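Long-range contacts in dimethyl-sulfide monooxygenase (Hyphomicrobium sulfonivorans, PDB 6AK1), which oxidises dimethyl sulfide to methanethiol and formaldehyde with FMN, NADH and molecular oxygen, the first step in degrading this compound: residues 41-46 with 94-99; 84-89 with 101-106; 196-201 with 458-463; 238-243 with 446-451. All blocks are in the same frame, centred on the assembly; numbering follows the deposited sequence.

All four contacts belong to one chain built round a TIM barrel. Contacts 1 and 2 are neighbours, with centres about 15 Å apart. Their segments alternate along the chain, and the Phe101 ring of contact 2 touches Thr96 and Ala43 of contact 1. Contacts 3 and 4 come later, contact 4 nested inside the chain loop that contact 3 closes. Both fasten the long tail after helix 431-435 to earlier parts: contact 4 at helix 232-240, and contact 3, whose centre is about 33 Å from the centre of the chain, at an outlying loop. Contact 2 holds Thr104, an FMN-binding residue by similarity, while contacts 1 and 3 lie away from the annotated sites.

Contact 1 (41-46 with 94-99); sequences NMAMEL and AVTEHV
Met44 and Thr96 bring their CA atoms to 6.1 Å and Leu46 and Val99 theirs to 7.1 Å, where helix 36-48 passes the loop that follows helix 89-94. No hydrogen bond joins the two segments, so side-chain packing carries the contact. At the outer end, Met44 CG lies 3.5 Å from Val95 CG2. Met44 SD sits 4.0 Å from Val95 CB, so two successive atoms of the methionine chain rest on the valine. The bend at chi3 (-80°) then turns the terminal methyl off the line of the chain. In the middle, Thr96 presents its methyl group to the helix. Thr96 CG2 lies 3.7 Å from Ala43 CB and 3.4 Å from Ala43 O. The small alanine leaves room for the loop to come this close. At chi1 50°, Thr96 CG2 stands anti to the carbonyl carbon, facing the helix. OG1 then lies between the backbone N and the carbonyl carbon, where it bonds to Met92 O and Arg129 NH1. At the inner end, Val99 CG2 lies 4.1 Å from Leu46 CD1, and the two side chains cross at about a right angle. Met44 and Val95 are exposed, Leu46 and Val99 buried. Just beyond the helical segment, the carboxylate oxygen Glu47 OE2 accepts hydrogen bonds from the backbone N atoms of Glu97, His98 and Val99, which ties the loop to the same helix. The contact therefore packs helix 36-48 against the loop between helix 89-94 and strand 100-106, with Leu54 of strand 53-57 and Val405 of helix 403-418 also touching Leu46.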
loop_
_atom_site.group_PDB
_atom_site.type_symbol
_atom_site.label_atom_id
_atom_site.label_comp_id
_atom_site.label_asym_id
_atom_site.label_seq_id
_atom_site.Cartn_x
_atom_site.Cartn_y
_atom_site.Cartn_z
ATOM N N ASN A 41 -4.916 -17.380 7.916
ATOM C CA ASN A 41 -6.367 -17.261 8.072
ATOM C C ASN A 41 -6.902 -15.983 7.417
ATOM O O ASN A 41 -7.964 -15.999 6.798
ATOM C CB ASN A 41 -6.755 -17.267 9.551
ATOM C CG ASN A 41 -6.569 -18.611 10.202
ATOM O OD1 ASN A 41 -6.548 -19.648 9.532
ATOM N ND2 ASN A 41 -6.460 -18.606 11.527
ATOM N N MET A 42 -6.189 -14.865 7.567
ATOM C CA MET A 42 -6.609 -13.617 6.927
ATOM C C MET A 42 -6.683 -13.768 5.405
ATOM O O MET A 42 -7.692 -13.401 4.783
ATOM C CB MET A 42 -5.655 -12.478 7.328
ATOM C CG MET A 42 -5.953 -11.106 6.678
ATOM S SD MET A 42 -7.657 -10.538 7.004
ATOM C CE MET A 42 -7.646 -10.608 8.787
ATOM N N ALA A 43 -5.630 -14.336 4.790
ATOM C CA ALA A 43 -5.588 -14.463 3.332
ATOM C C ALA A 43 -6.710 -15.353 2.816
ATOM O O ALA A 43 -7.312 -15.063 1.776
ATOM C CB ALA A 43 -4.223 -15.012 2.872
ATOM N N MET A 44 -6.986 -16.457 3.512
ATOM C CA MET A 44 -8.075 -17.331 3.094
ATOM C C MET A 44 -9.423 -16.643 3.249
ATOM O O MET A 44 -10.306 -16.795 2.395
ATOM C CB MET A 44 -8.045 -18.626 3.897
ATOM C CG MET A 44 -6.803 -19.466 3.644
ATOM S SD MET A 44 -7.016 -21.151 4.278
ATOM C CE MET A 44 -6.707 -20.906 6.014
ATOM N N GLU A 45 -9.595 -15.884 4.338
ATOM C CA GLU A 45 -10.846 -15.183 4.579
ATOM C C GLU A 45 -11.093 -14.100 3.527
ATOM O O GLU A 45 -12.244 -13.871 3.139
ATOM C CB GLU A 45 -10.834 -14.590 5.991
ATOM C CG GLU A 45 -12.014 -13.688 6.313
ATOM C CD GLU A 45 -13.313 -14.459 6.577
ATOM O OE1 GLU A 45 -13.384 -15.653 6.226
ATOM O OE2 GLU A 45 -14.260 -13.866 7.149
ATOM N N LEU A 46 -10.029 -13.455 3.030
ATOM C CA LEU A 46 -10.182 -12.508 1.927
ATOM C C LEU A 46 -10.688 -13.177 0.654
ATOM O O LEU A 46 -11.423 -12.547 -0.111
ATOM C CB LEU A 46 -8.859 -11.791 1.652
ATOM C CG LEU A 46 -8.352 -10.807 2.723
ATOM C CD1 LEU A 46 -7.237 -9.960 2.183
ATOM C CD2 LEU A 46 -9.462 -9.914 3.205
ATOM N N ALA A 94 0.554 -19.716 -0.424
ATOM C CA ALA A 94 0.403 -21.168 -0.497
ATOM C C ALA A 94 -1.036 -21.622 -0.273
ATOM O O ALA A 94 -1.423 -22.673 -0.793
ATOM C CB ALA A 94 1.313 -21.857 0.528
ATOM N N VAL A 95 -1.824 -20.892 0.519
ATOM C CA VAL A 95 -3.199 -21.307 0.817
ATOM C C VAL A 95 -4.220 -20.467 0.050
ATOM O O VAL A 95 -5.404 -20.475 0.378
ATOM C CB VAL A 95 -3.491 -21.281 2.327
ATOM C CG1 VAL A 95 -2.575 -22.256 3.075
ATOM C CG2 VAL A 95 -3.357 -19.855 2.892
ATOM N N THR A 96 -3.785 -19.729 -0.964
ATOM C CA THR A 96 -4.708 -18.929 -1.752
ATOM C C THR A 96 -4.381 -19.122 -3.220
ATOM O O THR A 96 -3.309 -19.599 -3.590
ATOM C CB THR A 96 -4.634 -17.435 -1.406
ATOM O OG1 THR A 96 -3.264 -17.009 -1.440
ATOM C CG2 THR A 96 -5.247 -17.130 -0.016
ATOM N N GLU A 97 -5.296 -18.684 -4.056
ATOM C CA GLU A 97 -5.148 -18.808 -5.491
ATOM C C GLU A 97 -5.140 -17.469 -6.218
ATOM O O GLU A 97 -4.451 -17.342 -7.229
ATOM C CB GLU A 97 -6.281 -19.688 -6.039
ATOM C CG GLU A 97 -6.103 -20.105 -7.482
ATOM C CD GLU A 97 -7.272 -20.929 -7.986
ATOM O OE1 GLU A 97 -7.291 -21.246 -9.196
ATOM O OE2 GLU A 97 -8.171 -21.250 -7.168
ATOM N N HIS A 98 -5.844 -16.453 -5.704
ATOM C CA HIS A 98 -6.153 -15.258 -6.484
ATOM C C HIS A 98 -5.892 -13.929 -5.775
ATOM O O HIS A 98 -5.581 -12.936 -6.443
ATOM C CB HIS A 98 -7.623 -15.297 -6.911
ATOM C CG HIS A 98 -7.914 -16.296 -7.987
ATOM N ND1 HIS A 98 -7.364 -16.211 -9.249
ATOM C CD2 HIS A 98 -8.687 -17.409 -7.986
ATOM C CE1 HIS A 98 -7.781 -17.232 -9.978
ATOM N NE2 HIS A 98 -8.582 -17.976 -9.233
ATOM N N VAL A 99 -6.052 -13.861 -4.446
ATOM C CA VAL A 99 -5.895 -12.579 -3.767
ATOM C C VAL A 99 -4.471 -12.062 -3.973
ATOM O O VAL A 99 -3.499 -12.830 -3.984
ATOM C CB VAL A 99 -6.256 -12.696 -2.272
ATOM C CG1 VAL A 99 -5.253 -13.562 -1.528
ATOM C CG2 VAL A 99 -6.333 -11.318 -1.620
#

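Contact 2 (84-89 with 101-106); sequences DPFGAI and FGVTAA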
loop_
_atom_site.group_PDB
_atom_site.type_symbol
_atom_site.label_atom_id
_atom_site.label_comp_id
_atom_site.label_asym_id
_atom_site.label_seq_id
_atom_site.Cartn_x
_atom_site.Cartn_y
_atom_site.Cartn_z
ATOM N N ASP A 84 8.728 -7.381 9.656
ATOM C CA ASP A 84 8.960 -7.259 8.222
ATOM C C ASP A 84 7.759 -7.795 7.446
ATOM O O ASP A 84 7.384 -8.960 7.632
ATOM C CB ASP A 84 10.249 -8.019 7.898
ATOM C CG ASP A 84 10.465 -8.271 6.414
ATOM O OD1 ASP A 84 9.981 -7.507 5.545
ATOM O OD2 ASP A 84 11.167 -9.267 6.120
ATOM N N PRO A 85 7.123 -6.987 6.592
ATOM C CA PRO A 85 5.904 -7.441 5.902
ATOM C C PRO A 85 6.145 -8.458 4.803
ATOM O O PRO A 85 5.156 -9.001 4.282
ATOM C CB PRO A 85 5.335 -6.142 5.311
ATOM C CG PRO A 85 6.558 -5.336 5.018
ATOM C CD PRO A 85 7.487 -5.612 6.209
ATOM N N PHE A 86 7.401 -8.697 4.397
ATOM C CA PHE A 86 7.692 -9.787 3.469
ATOM C C PHE A 86 7.554 -11.146 4.133
ATOM O O PHE A 86 7.467 -12.161 3.435
ATOM C CB PHE A 86 9.116 -9.660 2.910
ATOM C CG PHE A 86 9.296 -8.554 1.900
ATOM C CD1 PHE A 86 9.276 -7.223 2.291
ATOM C CD2 PHE A 86 9.543 -8.852 0.563
ATOM C CE1 PHE A 86 9.471 -6.196 1.357
ATOM C CE2 PHE A 86 9.744 -7.832 -0.374
ATOM C CZ PHE A 86 9.702 -6.501 0.026
ATOM N N GLY A 87 7.518 -11.179 5.467
ATOM C CA GLY A 87 7.740 -12.427 6.179
ATOM C C GLY A 87 6.716 -13.510 5.889
ATOM O O GLY A 87 7.078 -14.671 5.689
ATOM N N ALA A 88 5.431 -13.165 5.893
ATOM C CA ALA A 88 4.369 -14.166 5.805
ATOM C C ALA A 88 3.788 -14.318 4.403
ATOM O O ALA A 88 2.826 -15.069 4.231
ATOM C CB ALA A 88 3.245 -13.825 6.785
ATOM N N ILE A 89 4.348 -13.636 3.398
ATOM C CA ILE A 89 3.727 -13.617 2.073
ATOM C C ILE A 89 3.630 -15.027 1.493
ATOM O O ILE A 89 2.572 -15.437 0.997
ATOM C CB ILE A 89 4.488 -12.671 1.126
ATOM C CG1 ILE A 89 4.508 -11.256 1.695
ATOM C CG2 ILE A 89 3.847 -12.696 -0.283
ATOM C CD1 ILE A 89 3.136 -10.694 1.943
ATOM N N PHE A 101 -1.120 -9.464 -2.981
ATOM C CA PHE A 101 -0.407 -9.044 -1.778
ATOM C C PHE A 101 0.352 -7.765 -2.096
ATOM O O PHE A 101 1.288 -7.781 -2.900
ATOM C CB PHE A 101 0.536 -10.140 -1.271
ATOM C CG PHE A 101 -0.152 -11.447 -1.051
ATOM C CD1 PHE A 101 -0.979 -11.626 0.057
ATOM C CD2 PHE A 101 -0.025 -12.481 -1.970
ATOM C CE1 PHE A 101 -1.653 -12.819 0.268
ATOM C CE2 PHE A 101 -0.693 -13.678 -1.768
ATOM C CZ PHE A 101 -1.507 -13.848 -0.625
ATOM N N GLY A 102 -0.077 -6.662 -1.489
ATOM C CA GLY A 102 0.644 -5.414 -1.591
ATOM C C GLY A 102 1.657 -5.325 -0.473
ATOM O O GLY A 102 1.294 -5.354 0.708
ATOM N N VAL A 103 2.934 -5.243 -0.822
ATOM C CA VAL A 103 4.004 -5.255 0.159
ATOM C C VAL A 103 4.668 -3.891 0.142
ATOM O O VAL A 103 5.080 -3.410 -0.917
ATOM C CB VAL A 103 5.012 -6.383 -0.127
ATOM C CG1 VAL A 103 6.044 -6.448 0.982
ATOM C CG2 VAL A 103 4.268 -7.707 -0.245
ATOM N N THR A 104 4.736 -3.254 1.301
ATOM C CA THR A 104 5.373 -1.951 1.412
ATOM C C THR A 104 6.877 -2.133 1.570
ATOM O O THR A 104 7.322 -2.967 2.359
ATOM C CB THR A 104 4.793 -1.183 2.609
ATOM O OG1 THR A 104 3.402 -0.961 2.389
ATOM C CG2 THR A 104 5.463 0.162 2.782
ATOM N N ALA A 105 7.661 -1.363 0.815
ATOM C CA ALA A 105 9.111 -1.360 0.989
ATOM C C ALA A 105 9.649 0.018 0.625
ATOM O O ALA A 105 9.351 0.541 -0.451
ATOM C CB ALA A 105 9.786 -2.453 0.142
ATOM N N ALA A 106 10.428 0.602 1.523
ATOM C CA ALA A 106 10.953 1.937 1.293
ATOM C C ALA A 106 12.175 1.901 0.380
ATOM O O ALA A 106 12.940 0.929 0.354
ATOM C CB ALA A 106 11.302 2.619 2.619
#
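Thr104, which meets Pro85 across the contact, has its hydroxyl OG1 gripped by two groups of adjacent barrel strands: Ile56 O and Asn133 ND2. By similarity this threonine binds FMN. Pro85 CG lies 3.6 Å from Thr104 O. Val103 meets both Phe86 and Ile89. Val103 CG1 sits over one face of the Phe86 ring, 3.6 Å from the centroid and 19° off the ring normal, a CH-pi contact. Ala105 CB meets the same ring at its edge, 3.9 Å from Phe86 CE1. The two aliphatic groups thus hold the ring from different directions. Val103 points CG1 to the phenylalanine because this branch lies anti to the backbone N (chi1 -175°). Its other branch, Val103 CG2, lies 3.9 Å from Ile89 CD1. Ile89 CD1 also lies 4.2 Å from Phe101 CB. The loop carrying Pro85 and Phe86 is shaped by an Asx turn, in which Phe86 N donates to Asp84 OD1 (3.1 Å, 162°) from above the carboxylate plane. Arg118 of helix 112-126 makes a cation-pi contact with the Phe86 ring, and Pro85 also touches Asp58, another FMN residue by similarity. No hydrogen bond crosses between the two segments. The chemistry implies a strand held by its neighbours in the sheet, with the loop fitted on it by apolar shape beside the probable flavin site.

Contact 3 (196-201 with 458-463); sequences VHPINH and GKESVA
His197 carries its ring beside its own backbone N (chi1 -57°), which brings ND1 up to the backbone of Glu460, while Glu460 sends CG anti to its N (chi1 174°) and stretches its carboxylate along to Asn200. The histidine His197 ND1 donates to Glu460 O at 3.0 Å. The acceptor lies in the ring plane, but the donor stands above the carbonyl plane. The other ring nitrogen, NE2, bonds to Glu177 OE2, so the ring is fixed at two points. With an alanine here, Glu460 O would probably be left without the ring N-H and Glu177 OE2 without its mate. Asn200 ND2 donates to Glu460 OE1 over 3.0 Å, coming from above the carboxylate plane. Water 2 joins Asn200 OD1 to Glu460 OE2, and that oxygen also forms a salt bridge with Arg465. Water 1 donates to both Pro198 O and Glu460 O. Pro198 CG lies 3.6 Å from Glu460 OE2, the two side chains crossing at about a right angle. Val462 N donates to Val196 O (3.0 Å, 153°), and the two valine side chains run side by side, with Val196 CG1 3.9 Å from Val462 CG2. The contact ties the C-terminal tail to the loop between strands 189-191 and 201-202, away from the annotated FMN residues. Its chemistry is mainly polar. With a carbonyl on one side and a carboxylate on the other, the His197 ring may be polarised, and perhaps more easily protonated.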
loop_
_atom_site.group_PDB
_atom_site.type_symbol
_atom_site.label_atom_id
_atom_site.label_comp_id
_atom_site.label_asym_id
_atom_site.label_seq_id
_atom_site.Cartn_x
_atom_site.Cartn_y
_atom_site.Cartn_z
ATOM N N VAL A 196 20.751 -11.886 -22.322
ATOM C CA VAL A 196 20.832 -11.263 -21.007
ATOM C C VAL A 196 21.749 -10.054 -21.130
ATOM O O VAL A 196 22.822 -10.143 -21.735
ATOM C CB VAL A 196 21.344 -12.258 -19.953
ATOM C CG1 VAL A 196 21.531 -11.574 -18.588
ATOM C CG2 VAL A 196 20.375 -13.427 -19.844
ATOM N N HIS A 197 21.336 -8.927 -20.558
ATOM C CA HIS A 197 21.990 -7.666 -20.855
ATOM C C HIS A 197 22.365 -6.934 -19.550
ATOM O O HIS A 197 21.489 -6.700 -18.711
ATOM C CB HIS A 197 21.073 -6.775 -21.712
ATOM C CG HIS A 197 20.652 -7.428 -22.994
ATOM N ND1 HIS A 197 21.409 -7.361 -24.148
ATOM C CD2 HIS A 197 19.568 -8.181 -23.298
ATOM C CE1 HIS A 197 20.803 -8.038 -25.110
ATOM N NE2 HIS A 197 19.683 -8.543 -24.622
ATOM N N PRO A 198 23.630 -6.577 -19.378
ATOM C CA PRO A 198 23.946 -5.579 -18.345
ATOM C C PRO A 198 23.175 -4.300 -18.635
ATOM O O PRO A 198 23.053 -3.873 -19.788
ATOM C CB PRO A 198 25.469 -5.390 -18.476
ATOM C CG PRO A 198 25.858 -6.005 -19.791
ATOM C CD PRO A 198 24.811 -7.028 -20.137
ATOM N N ILE A 199 22.599 -3.706 -17.588
ATOM C CA ILE A 199 21.768 -2.534 -17.844
ATOM C C ILE A 199 22.616 -1.284 -18.038
ATOM O O ILE A 199 22.124 -0.287 -18.588
ATOM C CB ILE A 199 20.711 -2.338 -16.737
ATOM C CG1 ILE A 199 21.366 -2.091 -15.373
ATOM C CG2 ILE A 199 19.747 -3.548 -16.689
ATOM C CD1 ILE A 199 20.418 -1.518 -14.332
ATOM N N ASN A 200 23.882 -1.317 -17.621
ATOM C CA ASN A 200 24.822 -0.209 -17.832
ATOM C C ASN A 200 24.223 1.110 -17.360
ATOM O O ASN A 200 24.234 2.125 -18.064
ATOM C CB ASN A 200 25.263 -0.127 -19.301
ATOM C CG ASN A 200 26.285 -1.199 -19.656
ATOM O OD1 ASN A 200 27.133 -1.559 -18.838
ATOM N ND2 ASN A 200 26.199 -1.719 -20.865
ATOM N N HIS A 201 23.675 1.083 -16.150
ATOM C CA HIS A 201 23.067 2.270 -15.580
ATOM C C HIS A 201 24.122 3.085 -14.853
ATOM O O HIS A 201 24.859 2.555 -14.018
ATOM C CB HIS A 201 21.940 1.931 -14.605
ATOM C CG HIS A 201 21.357 3.150 -13.973
ATOM N ND1 HIS A 201 20.390 3.908 -14.593
ATOM C CD2 HIS A 201 21.682 3.809 -12.836
ATOM C CE1 HIS A 201 20.104 4.956 -13.838
ATOM N NE2 HIS A 201 20.875 4.920 -12.766
ATOM N N GLY A 458 19.706 -6.253 -29.052
ATOM C CA GLY A 458 20.774 -5.786 -29.910
ATOM C C GLY A 458 21.782 -4.888 -29.237
ATOM O O GLY A 458 22.669 -4.362 -29.911
ATOM N N LYS A 459 21.669 -4.674 -27.935
ATOM C CA LYS A 459 22.704 -3.976 -27.202
ATOM C C LYS A 459 23.622 -5.008 -26.562
ATOM O O LYS A 459 23.418 -6.219 -26.694
ATOM C CB LYS A 459 22.089 -3.029 -26.169
ATOM C CG LYS A 459 21.254 -1.912 -26.782
ATOM C CD LYS A 459 21.246 -0.675 -25.896
ATOM C CE LYS A 459 20.084 0.255 -26.231
ATOM N NZ LYS A 459 20.103 0.709 -27.647
ATOM N N GLU A 460 24.641 -4.520 -25.858
ATOM C CA GLU A 460 25.639 -5.393 -25.245
ATOM C C GLU A 460 24.981 -6.482 -24.404
ATOM O O GLU A 460 24.077 -6.208 -23.604
ATOM C CB GLU A 460 26.592 -4.568 -24.377
ATOM C CG GLU A 460 27.582 -5.405 -23.575
ATOM C CD GLU A 460 28.244 -4.610 -22.455
ATOM O OE1 GLU A 460 28.145 -3.361 -22.451
ATOM O OE2 GLU A 460 28.857 -5.241 -21.567
ATOM N N SER A 461 25.434 -7.719 -24.598
ATOM C CA SER A 461 24.954 -8.877 -23.857
ATOM C C SER A 461 26.094 -9.490 -23.051
ATOM O O SER A 461 27.270 -9.148 -23.227
ATOM C CB SER A 461 24.353 -9.929 -24.798
ATOM O OG SER A 461 25.364 -10.660 -25.462
ATOM N N VAL A 462 25.741 -10.419 -22.156
ATOM C CA VAL A 462 26.766 -11.119 -21.375
ATOM C C VAL A 462 27.688 -11.926 -22.291
ATOM O O VAL A 462 28.906 -11.987 -22.074
ATOM C CB VAL A 462 26.109 -12.009 -20.300
ATOM C CG1 VAL A 462 27.148 -12.803 -19.540
ATOM C CG2 VAL A 462 25.291 -11.167 -19.332
ATOM N N ALA A 463 27.130 -12.542 -23.336
ATOM C CA ALA A 463 27.936 -13.361 -24.243
ATOM C C ALA A 463 28.994 -12.539 -24.982
ATOM O O ALA A 463 30.061 -13.062 -25.310
ATOM C CB ALA A 463 27.025 -14.080 -25.242
HETATM O O HOH W 1 23.613 -3.816 -22.628
HETATM O O HOH W 2 29.207 -3.561 -19.031
#

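Contact 4 (238-243 with 446-451); sequences ASNAEG and THPAAQ
His447 and Asn240 form the tight part of the contact: His447 NE2 donates to Asn240 O at 2.8 Å (147°). The carbonyl oxygen lies near the ring edge, tilted 19° from the ring plane. The ring reaches it because CG stands anti to the backbone N of His447 (chi1 -172°). The other ring nitrogen, His447 ND1, accepts from Ala449 N at 2.9 Å, so the ring is held at both nitrogens. Pro448 is pressed close as well, with Pro448 CD 3.1 Å from Ser239 O. Pro448 CD also lies over one face of the His447 ring, toward its rim. Pro448 CG touches Asn240 OD1 at 3.5 Å, an oxygen that bonds to Tyr169 OH of helix 157-174. Pro448 and Ala449 rest on that same tyrosine. Asn240 is the last residue of helix 232-240, and the chain then leads into strand 243-246 of the TIM barrel. The histidine therefore supplies a side-chain donor at the C-terminal end of a barrel helix, from a loop that comes far later in the chain. A leucine in place of His447 would probably leave Asn240 O without this donor and Ala449 N without its acceptor. Packing is looser at Glu242, whose CG lies 3.9 Å from His447 CD2 and whose carboxylate turns instead to Arg432 and Ile224 N. The solvent side is at Ser239 and Pro448, both partly exposed.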
loop_
_atom_site.group_PDB
_atom_site.type_symbol
_atom_site.label_atom_id
_atom_site.label_comp_id
_atom_site.label_asym_id
_atom_site.label_seq_id
_atom_site.Cartn_x
_atom_site.Cartn_y
_atom_site.Cartn_z
ATOM N N ALA A 238 1.833 10.164 -10.104
ATOM C CA ALA A 238 1.039 10.030 -11.323
ATOM C C ALA A 238 1.813 9.351 -12.453
ATOM O O ALA A 238 1.212 8.679 -13.306
ATOM C CB ALA A 238 0.544 11.407 -11.776
ATOM N N SER A 239 3.135 9.526 -12.500
ATOM C CA SER A 239 3.907 8.844 -13.538
ATOM C C SER A 239 3.957 7.332 -13.310
ATOM O O SER A 239 3.852 6.558 -14.263
ATOM C CB SER A 239 5.322 9.419 -13.607
ATOM O OG SER A 239 5.280 10.822 -13.733
ATOM N N ASN A 240 4.099 6.881 -12.064
ATOM C CA ASN A 240 4.430 5.474 -11.826
ATOM C C ASN A 240 3.277 4.621 -11.311
ATOM O O ASN A 240 3.243 3.427 -11.610
ATOM C CB ASN A 240 5.586 5.371 -10.827
ATOM C CG ASN A 240 6.868 5.933 -11.372
ATOM O OD1 ASN A 240 7.536 5.300 -12.192
ATOM N ND2 ASN A 240 7.213 7.136 -10.940
ATOM N N ALA A 241 2.340 5.199 -10.560
ATOM C CA ALA A 241 1.358 4.407 -9.830
ATOM C C ALA A 241 0.409 3.686 -10.776
ATOM O O ALA A 241 -0.126 4.282 -11.713
ATOM C CB ALA A 241 0.560 5.292 -8.867
ATOM N N GLU A 242 0.209 2.394 -10.535
ATOM C CA GLU A 242 -0.940 1.702 -11.097
ATOM C C GLU A 242 -2.106 1.635 -10.121
ATOM O O GLU A 242 -3.259 1.603 -10.555
ATOM C CB GLU A 242 -0.545 0.297 -11.550
ATOM C CG GLU A 242 0.625 0.306 -12.536
ATOM C CD GLU A 242 1.124 -1.093 -12.888
ATOM O OE1 GLU A 242 0.647 -1.668 -13.894
ATOM O OE2 GLU A 242 1.995 -1.612 -12.146
ATOM N N GLY A 243 -1.830 1.617 -8.819
ATOM C CA GLY A 243 -2.831 1.834 -7.791
ATOM C C GLY A 243 -2.366 2.991 -6.927
ATOM O O GLY A 243 -1.188 3.036 -6.544
ATOM N N THR A 446 2.128 2.824 -22.148
ATOM C CA THR A 446 2.303 4.192 -21.663
ATOM C C THR A 446 2.896 4.252 -20.258
ATOM O O THR A 446 3.162 5.352 -19.759
ATOM C CB THR A 446 0.965 4.948 -21.670
ATOM O OG1 THR A 446 0.050 4.332 -20.750
ATOM C CG2 THR A 446 0.347 4.963 -23.079
ATOM N N HIS A 447 3.102 3.092 -19.596
ATOM C CA HIS A 447 3.706 3.126 -18.270
ATOM C C HIS A 447 5.213 3.311 -18.411
ATOM O O HIS A 447 5.810 2.755 -19.329
ATOM C CB HIS A 447 3.408 1.833 -17.501
ATOM C CG HIS A 447 3.841 1.872 -16.069
ATOM N ND1 HIS A 447 5.150 1.669 -15.681
ATOM C CD2 HIS A 447 3.146 2.130 -14.934
ATOM C CE1 HIS A 447 5.240 1.797 -14.369
ATOM N NE2 HIS A 447 4.039 2.079 -13.891
ATOM N N PRO A 448 5.851 4.088 -17.526
ATOM C CA PRO A 448 7.291 4.348 -17.697
ATOM C C PRO A 448 8.148 3.094 -17.689
ATOM O O PRO A 448 9.239 3.114 -18.270
ATOM C CB PRO A 448 7.632 5.274 -16.518
ATOM C CG PRO A 448 6.495 5.113 -15.537
ATOM C CD PRO A 448 5.290 4.807 -16.367
ATOM N N ALA A 449 7.692 2.002 -17.064
ATOM C CA ALA A 449 8.447 0.750 -17.108
ATOM C C ALA A 449 8.508 0.168 -18.520
ATOM O O ALA A 449 9.490 -0.498 -18.879
ATOM C CB ALA A 449 7.833 -0.270 -16.145
ATOM N N ALA A 450 7.478 0.415 -19.335
ATOM C CA ALA A 450 7.408 -0.176 -20.670
ATOM C C ALA A 450 8.520 0.303 -21.601
ATOM O O ALA A 450 8.807 -0.366 -22.596
ATOM C CB ALA A 450 6.049 0.125 -21.298
ATOM N N GLN A 451 9.161 1.433 -21.313
ATOM C CA GLN A 451 10.211 1.889 -22.216
ATOM C C GLN A 451 11.480 1.049 -22.130
ATOM O O GLN A 451 12.310 1.117 -23.042
ATOM C CB GLN A 451 10.533 3.356 -21.956
ATOM C CG GLN A 451 11.146 3.643 -20.625
ATOM C CD GLN A 451 10.601 4.938 -20.063
ATOM O OE1 GLN A 451 9.897 5.662 -20.768
ATOM N NE2 GLN A 451 10.890 5.224 -18.784
#